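Local coordinates for protein porin (Acinetobacter baumannii AB307-0294, PDB 5DL7) that probably forms a beta-barrel channel that lets small molecules cross the outer membrane, with vanillate a suggested substrate, at residues A[244-249]-A[265-270]; A[282-287]-A[316-321]. One frame throughout, in Å; residues are numbered along the deposited sequence.

Strand 240-253 runs to a short loop, and strand 263-275 returns beside it; contact 1 closes this hairpin, with 15 residues between its two segments. After a tight turn, strand 278-288 follows, and contact 2 joins it to strand 318-327 across a much longer loop. The two closures therefore come in series, neither enclosing the other. They meet where strands 263-275 and 278-288 pair, probably hydrogen-bonded from Gly269 N to Tyr284 O and from Gln286 N to Ile267 O, so four successive strands of the barrel wall are laced together. The long loop also reaches back: Pro302, Val303 and Val304 lie against the Asp245, Arg247, Phe249, His266 and Ser268 face of contact 1.

Contact 1 (A[244-249]-A[265-270]); sequences SDVRFF and RHISGL. With C8E ((hydroxyethyloxy)tri(ethyloxy)octane), chain L.
Arg265 and Phe248 lie side by side and point the same way, with Arg265 CB 4.0 Å from Phe248 CE1. CG then lies alongside the Phe248 ring, 3.9 Å from CZ, where an aliphatic stem suits an aromatic neighbour. Bends at chi2 (67°) and chi3 (62°) fold the arginine over, and the ether chain of a detergent molecule wraps round its guanidinium group: Arg265 NE gives a hydrogen bond to C8E O12 (2.9 Å), and Arg265 NH1 reaches both O21 (2.8 Å) and O15 of the same molecule. Arg265 NH2 turns to Asp263 in a salt bridge; arginine, with several N-H groups to give, suits this set of acceptors. On the same side of the strands Ile267 CD1 packs between Val246 CG1 and Phe248 CB.

The other side is mixed, with polar groups among Phe249 and Leu270. One water bridges Arg247 O, His266 ND1 and Ser268 OG (2.7 Å), and that hydroxyl is also bonded to Val304 N of the long loop. Arg247 grips Asp245 side-on, NE to OD1 and NH2 to OD2 (2.9 Å), meeting the carboxylate from above its plane, while its NH1 bonds Pro302 O. Six backbone bonds, such as Phe249 N to His266 O (2.8 Å), complete the antiparallel hairpin of a porin barrel wall.

Contact 2 (A[282-287]-A[316-321]); sequences LGYMQS and DEKVYS
Tyr284 turns its ring edge to the face of Tyr320, a T-shaped pair with the planes at 64° and Tyr284 CE1 3.6 Å from Tyr320 CE2. Lys349 of the next strand makes a cation-pi contact with Tyr320, and Gln286 OE1 lies in the plane of the Tyr284 ring, at its edge. Tyr284 and Tyr320 form a non-hydrogen-bonded pair on neighbouring antiparallel strands of the barrel wall, so their rings lie side by side. CG of Tyr284 stands opposite its own backbone N (chi1 -174°), whereas that of Tyr320 stays beside N (chi1 -51°), and these different turns bring the ring ends closer than the side-chain roots.

Tyrosine suits the site because its ring packs against Tyr320 while the hydroxyl at its end gives one hydrogen bond and accepts another. Tyr284 OH donates to Gln286 OE1 (2.6 Å) and accepts from a water, which also bonds Tyr320 OH, though that link is longer. The stem of Lys318 runs alongside, its CG 3.6 Å from Tyr284 OH and its CE near Gln286 NE2. A long, flexible lysine can thus pack its methylenes against Tyr284 and Gln286, while the charge at its tip is met by a salt bridge from NZ to Asp352 of the adjoining strand.

On the opposite face Met285 CE rests on Val319 CG2 (3.8 Å), with Val303 and Tyr312 of the long loop also touching Met285. Gly283 has no CB to collide with Ser321 OG, which makes room for the hydroxyl 3.1 Å from Gly283 CA. Paired backbone bonds join Gly283 to Ser321 and Met285 to Val319. Where the second strand begins, Ser287 N still bonds Glu317 O (3.1 Å), and beyond it a water accepts from Asp316 N (3.0 Å) and bonds Ser287 OG (2.9 Å).

Contact 1 (A[244-249]-A[265-270])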
loop_
_atom_site.group_PDB
_atom_site.type_symbol
_atom_site.label_atom_id
_atom_site.label_comp_id
_atom_site.label_asym_id
_atom_site.label_seq_id
_atom_site.Cartn_x
_atom_site.Cartn_y
_atom_site.Cartn_z
ATOM N N SER A 244 -13.045 -0.739 -13.967
ATOM C CA SER A 244 -11.828 -0.036 -14.514
ATOM C C SER A 244 -11.124 0.653 -13.395
ATOM O O SER A 244 -11.716 1.164 -12.433
ATOM C CB SER A 244 -12.201 0.966 -15.718
ATOM O OG SER A 244 -13.130 1.866 -15.140
ATOM N N ASP A 245 -9.797 0.703 -13.501
ATOM C CA ASP A 245 -8.981 1.508 -12.620
ATOM C C ASP A 245 -7.774 1.892 -13.432
ATOM O O ASP A 245 -6.987 0.982 -13.807
ATOM C CB ASP A 245 -8.529 0.675 -11.463
ATOM C CG ASP A 245 -7.745 1.492 -10.323
ATOM O OD1 ASP A 245 -7.273 2.578 -10.521
ATOM O OD2 ASP A 245 -7.961 1.097 -9.142
ATOM N N VAL A 246 -7.599 3.185 -13.655
ATOM C CA VAL A 246 -6.541 3.671 -14.525
ATOM C C VAL A 246 -5.796 4.749 -13.782
ATOM O O VAL A 246 -6.398 5.615 -13.155
ATOM C CB VAL A 246 -7.078 4.218 -15.888
ATOM C CG1 VAL A 246 -6.061 4.956 -16.708
ATOM C CG2 VAL A 246 -7.741 3.132 -16.721
ATOM N N ARG A 247 -4.470 4.686 -13.872
ATOM C CA ARG A 247 -3.588 5.611 -13.089
ATOM C C ARG A 247 -2.475 6.104 -13.951
ATOM O O ARG A 247 -1.785 5.289 -14.617
ATOM C CB ARG A 247 -3.024 4.910 -11.853
ATOM C CG ARG A 247 -4.122 4.442 -10.923
ATOM C CD ARG A 247 -3.524 3.794 -9.651
ATOM N NE ARG A 247 -4.624 2.997 -8.986
ATOM C CZ ARG A 247 -4.527 2.257 -7.931
ATOM N NH1 ARG A 247 -3.404 2.111 -7.326
ATOM N NH2 ARG A 247 -5.600 1.584 -7.488
ATOM N N PHE A 248 -2.295 7.422 -13.967
ATOM C CA PHE A 248 -1.198 8.036 -14.694
ATOM C C PHE A 248 -0.405 8.938 -13.794
ATOM O O PHE A 248 -0.974 9.770 -13.028
ATOM C CB PHE A 248 -1.791 8.956 -15.752
ATOM C CG PHE A 248 -0.783 9.774 -16.467
ATOM C CD1 PHE A 248 0.177 9.182 -17.286
ATOM C CD2 PHE A 248 -0.711 11.137 -16.290
ATOM C CE1 PHE A 248 1.087 10.058 -18.003
ATOM C CE2 PHE A 248 0.279 11.962 -16.963
ATOM C CZ PHE A 248 1.138 11.383 -17.773
ATOM N N PHE A 249 0.927 8.744 -13.811
ATOM C CA PHE A 249 1.900 9.580 -13.053
ATOM C C PHE A 249 2.822 10.282 -13.965
ATOM O O PHE A 249 3.297 9.678 -14.944
ATOM C CB PHE A 249 2.675 8.667 -12.013
ATOM C CG PHE A 249 1.861 8.065 -10.951
ATOM C CD1 PHE A 249 1.285 6.849 -11.197
ATOM C CD2 PHE A 249 1.748 8.657 -9.761
ATOM C CE1 PHE A 249 0.507 6.179 -10.252
ATOM C CE2 PHE A 249 0.993 7.996 -8.744
ATOM C CZ PHE A 249 0.386 6.773 -9.021
ATOM N N ARG A 265 7.023 8.984 -16.898
ATOM C CA ARG A 265 5.537 8.874 -16.983
ATOM C C ARG A 265 5.210 7.467 -16.791
ATOM O O ARG A 265 5.883 6.573 -17.318
ATOM C CB ARG A 265 4.973 9.306 -18.370
ATOM C CG ARG A 265 4.904 10.795 -18.575
ATOM C CD ARG A 265 6.204 11.527 -18.659
ATOM N NE ARG A 265 6.964 11.081 -19.776
ATOM C CZ ARG A 265 8.268 11.261 -19.983
ATOM N NH1 ARG A 265 8.885 10.733 -21.058
ATOM N NH2 ARG A 265 8.950 11.826 -19.011
ATOM N N HIS A 266 4.151 7.174 -16.038
ATOM C CA HIS A 266 3.773 5.799 -15.799
ATOM C C HIS A 266 2.242 5.635 -15.986
ATOM O O HIS A 266 1.498 6.434 -15.374
ATOM C CB HIS A 266 4.189 5.367 -14.371
ATOM C CG HIS A 266 4.130 3.877 -14.226
ATOM N ND1 HIS A 266 2.964 3.220 -13.985
ATOM C CD2 HIS A 266 5.102 2.912 -14.387
ATOM C CE1 HIS A 266 3.215 1.916 -14.060
ATOM N NE2 HIS A 266 4.494 1.721 -14.319
ATOM N N ILE A 267 1.862 4.685 -16.829
ATOM C CA ILE A 267 0.397 4.475 -17.044
ATOM C C ILE A 267 0.158 3.100 -16.594
ATOM O O ILE A 267 0.936 2.177 -16.857
ATOM C CB ILE A 267 0.091 4.758 -18.550
ATOM C CG1 ILE A 267 -1.365 4.579 -18.780
ATOM C CG2 ILE A 267 0.778 3.709 -19.347
ATOM C CD1 ILE A 267 -2.173 5.636 -18.050
ATOM N N SER A 268 -0.971 2.874 -15.907
ATOM C CA SER A 268 -1.410 1.534 -15.523
ATOM C C SER A 268 -2.913 1.442 -15.561
ATOM O O SER A 268 -3.613 2.441 -15.313
ATOM C CB SER A 268 -0.825 1.136 -14.202
ATOM O OG SER A 268 -1.136 1.957 -13.090
ATOM N N GLY A 269 -3.390 0.261 -15.927
ATOM C CA GLY A 269 -4.883 0.086 -15.981
ATOM C C GLY A 269 -5.186 -1.371 -15.693
ATOM O O GLY A 269 -4.468 -2.306 -16.099
ATOM N N LEU A 270 -6.261 -1.579 -15.018
ATOM C CA LEU A 270 -6.857 -2.889 -14.804
ATOM C C LEU A 270 -8.314 -2.808 -15.236
ATOM O O LEU A 270 -9.069 -1.894 -14.745
ATOM C CB LEU A 270 -6.782 -3.303 -13.341
ATOM C CG LEU A 270 -7.245 -4.755 -13.035
ATOM C CD1 LEU A 270 -6.282 -5.836 -13.509
ATOM C CD2 LEU A 270 -7.381 -4.844 -11.496
HETATM C C11 C8E L . 5.347 11.741 -23.069
HETATM O O12 C8E L . 5.590 10.514 -22.235
HETATM C C13 C8E L . 5.266 9.341 -22.940
HETATM C C14 C8E L . 6.339 9.129 -24.010
HETATM O O15 C8E L . 7.724 9.318 -23.509
HETATM C C16 C8E L . 8.565 8.755 -24.496
HETATM C C17 C8E L . 9.972 8.778 -23.959
HETATM O O18 C8E L . 10.330 10.155 -23.814
HETATM C C19 C8E L . 11.708 10.271 -23.376
HETATM C C20 C8E L . 11.970 11.627 -22.776
HETATM O O21 C8E L . 11.519 11.770 -21.380
HETATM O O HOH W 1 0.457 4.111 -13.166
#

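Contact 2 (A[282-287]-A[316-321])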
loop_
_atom_site.group_PDB
_atom_site.type_symbol
_atom_site.label_atom_id
_atom_site.label_comp_id
_atom_site.label_asym_id
_atom_site.label_seq_id
_atom_site.Cartn_x
_atom_site.Cartn_y
_atom_site.Cartn_z
ATOM N N LEU A 282 -7.974 -7.913 -16.990
ATOM C CA LEU A 282 -6.700 -7.814 -17.667
ATOM C C LEU A 282 -6.100 -6.516 -17.245
ATOM O O LEU A 282 -6.728 -5.456 -17.134
ATOM C CB LEU A 282 -6.878 -7.872 -19.217
ATOM C CG LEU A 282 -7.524 -9.098 -19.815
ATOM C CD1 LEU A 282 -7.786 -8.786 -21.266
ATOM C CD2 LEU A 282 -6.540 -10.293 -19.668
ATOM N N GLY A 283 -4.755 -6.529 -17.065
ATOM C CA GLY A 283 -3.993 -5.410 -16.603
ATOM C C GLY A 283 -2.821 -5.079 -17.552
ATOM O O GLY A 283 -2.256 -5.954 -18.280
ATOM N N TYR A 284 -2.455 -3.813 -17.683
ATOM C CA TYR A 284 -1.335 -3.343 -18.449
ATOM C C TYR A 284 -0.673 -2.208 -17.723
ATOM O O TYR A 284 -1.374 -1.333 -17.148
ATOM C CB TYR A 284 -1.712 -2.860 -19.860
ATOM C CG TYR A 284 -0.537 -2.513 -20.670
ATOM C CD1 TYR A 284 0.339 -3.507 -21.088
ATOM C CD2 TYR A 284 -0.236 -1.281 -20.880
ATOM C CE1 TYR A 284 1.473 -3.219 -21.885
ATOM C CE2 TYR A 284 0.871 -0.964 -21.712
ATOM C CZ TYR A 284 1.749 -1.942 -22.096
ATOM O OH TYR A 284 2.895 -1.609 -22.923
ATOM N N MET A 285 0.678 -2.204 -17.740
ATOM C CA MET A 285 1.425 -1.057 -17.276
ATOM C C MET A 285 2.552 -0.755 -18.207
ATOM O O MET A 285 3.117 -1.645 -18.793
ATOM C CB MET A 285 1.948 -1.164 -15.827
ATOM C CG MET A 285 0.966 -1.727 -14.812
ATOM S SD MET A 285 1.352 -1.384 -13.111
ATOM C CE MET A 285 2.825 -2.398 -12.872
ATOM N N GLN A 286 2.906 0.511 -18.245
ATOM C CA GLN A 286 4.155 0.895 -18.904
ATOM C C GLN A 286 4.796 2.147 -18.370
ATOM O O GLN A 286 4.135 3.147 -18.109
ATOM C CB GLN A 286 3.906 1.064 -20.427
ATOM C CG GLN A 286 5.112 1.405 -21.281
ATOM C CD GLN A 286 4.865 1.316 -22.794
ATOM O OE1 GLN A 286 3.841 0.811 -23.220
ATOM N NE2 GLN A 286 5.901 1.637 -23.579
ATOM N N SER A 287 6.119 2.058 -18.169
ATOM C CA SER A 287 6.906 3.171 -17.873
ATOM C C SER A 287 7.526 3.835 -19.045
ATOM O O SER A 287 8.081 3.151 -19.931
ATOM C CB SER A 287 8.017 2.645 -16.887
ATOM O OG SER A 287 8.784 3.699 -16.410
ATOM N N ASP A 316 11.282 1.716 -18.193
ATOM C CA ASP A 316 10.825 1.102 -19.436
ATOM C C ASP A 316 10.034 -0.152 -19.341
ATOM O O ASP A 316 9.683 -0.752 -20.366
ATOM C CB ASP A 316 11.961 0.901 -20.372
ATOM C CG ASP A 316 12.470 2.313 -20.950
ATOM O OD1 ASP A 316 11.895 3.377 -20.867
ATOM O OD2 ASP A 316 13.385 2.095 -21.734
ATOM N N GLU A 317 9.655 -0.534 -18.113
ATOM C CA GLU A 317 9.023 -1.861 -17.941
ATOM C C GLU A 317 7.591 -1.821 -18.491
ATOM O O GLU A 317 6.818 -0.944 -18.095
ATOM C CB GLU A 317 8.999 -2.147 -16.487
ATOM C CG GLU A 317 8.464 -3.510 -16.107
ATOM C CD GLU A 317 8.798 -4.053 -14.758
ATOM O OE1 GLU A 317 9.344 -3.314 -13.905
ATOM O OE2 GLU A 317 8.487 -5.305 -14.541
ATOM N N LYS A 318 7.330 -2.816 -19.313
ATOM C CA LYS A 318 5.977 -3.114 -19.810
ATOM C C LYS A 318 5.473 -4.273 -19.060
ATOM O O LYS A 318 6.153 -5.331 -18.966
ATOM C CB LYS A 318 6.016 -3.461 -21.307
ATOM C CG LYS A 318 6.357 -2.256 -22.161
ATOM C CD LYS A 318 6.360 -2.845 -23.597
ATOM C CE LYS A 318 6.692 -1.789 -24.580
ATOM N NZ LYS A 318 8.183 -1.714 -24.534
ATOM N N VAL A 319 4.248 -4.203 -18.537
ATOM C CA VAL A 319 3.672 -5.235 -17.750
ATOM C C VAL A 319 2.303 -5.702 -18.250
ATOM O O VAL A 319 1.499 -4.826 -18.578
ATOM C CB VAL A 319 3.491 -4.823 -16.267
ATOM C CG1 VAL A 319 3.018 -5.966 -15.357
ATOM C CG2 VAL A 319 4.772 -4.253 -15.622
ATOM N N TYR A 320 2.188 -6.994 -18.343
ATOM C CA TYR A 320 0.936 -7.675 -18.822
ATOM C C TYR A 320 0.446 -8.510 -17.700
ATOM O O TYR A 320 1.152 -9.377 -17.212
ATOM C CB TYR A 320 1.233 -8.539 -20.072
ATOM C CG TYR A 320 1.955 -7.774 -21.132
ATOM C CD1 TYR A 320 3.374 -7.681 -21.048
ATOM C CD2 TYR A 320 1.311 -7.170 -22.190
ATOM C CE1 TYR A 320 4.062 -7.028 -22.044
ATOM C CE2 TYR A 320 2.061 -6.535 -23.237
ATOM C CZ TYR A 320 3.395 -6.463 -23.074
ATOM O OH TYR A 320 4.219 -5.808 -24.022
ATOM N N SER A 321 -0.867 -8.421 -17.359
ATOM C CA SER A 321 -1.383 -9.288 -16.283
ATOM C C SER A 321 -2.827 -9.758 -16.556
ATOM O O SER A 321 -3.553 -9.208 -17.379
ATOM C CB SER A 321 -1.378 -8.548 -14.913
ATOM O OG SER A 321 -2.465 -7.596 -14.936
HETATM O O HOH W 2 3.017 -3.016 -25.281
HETATM O O HOH W 3 10.821 4.722 -18.193
#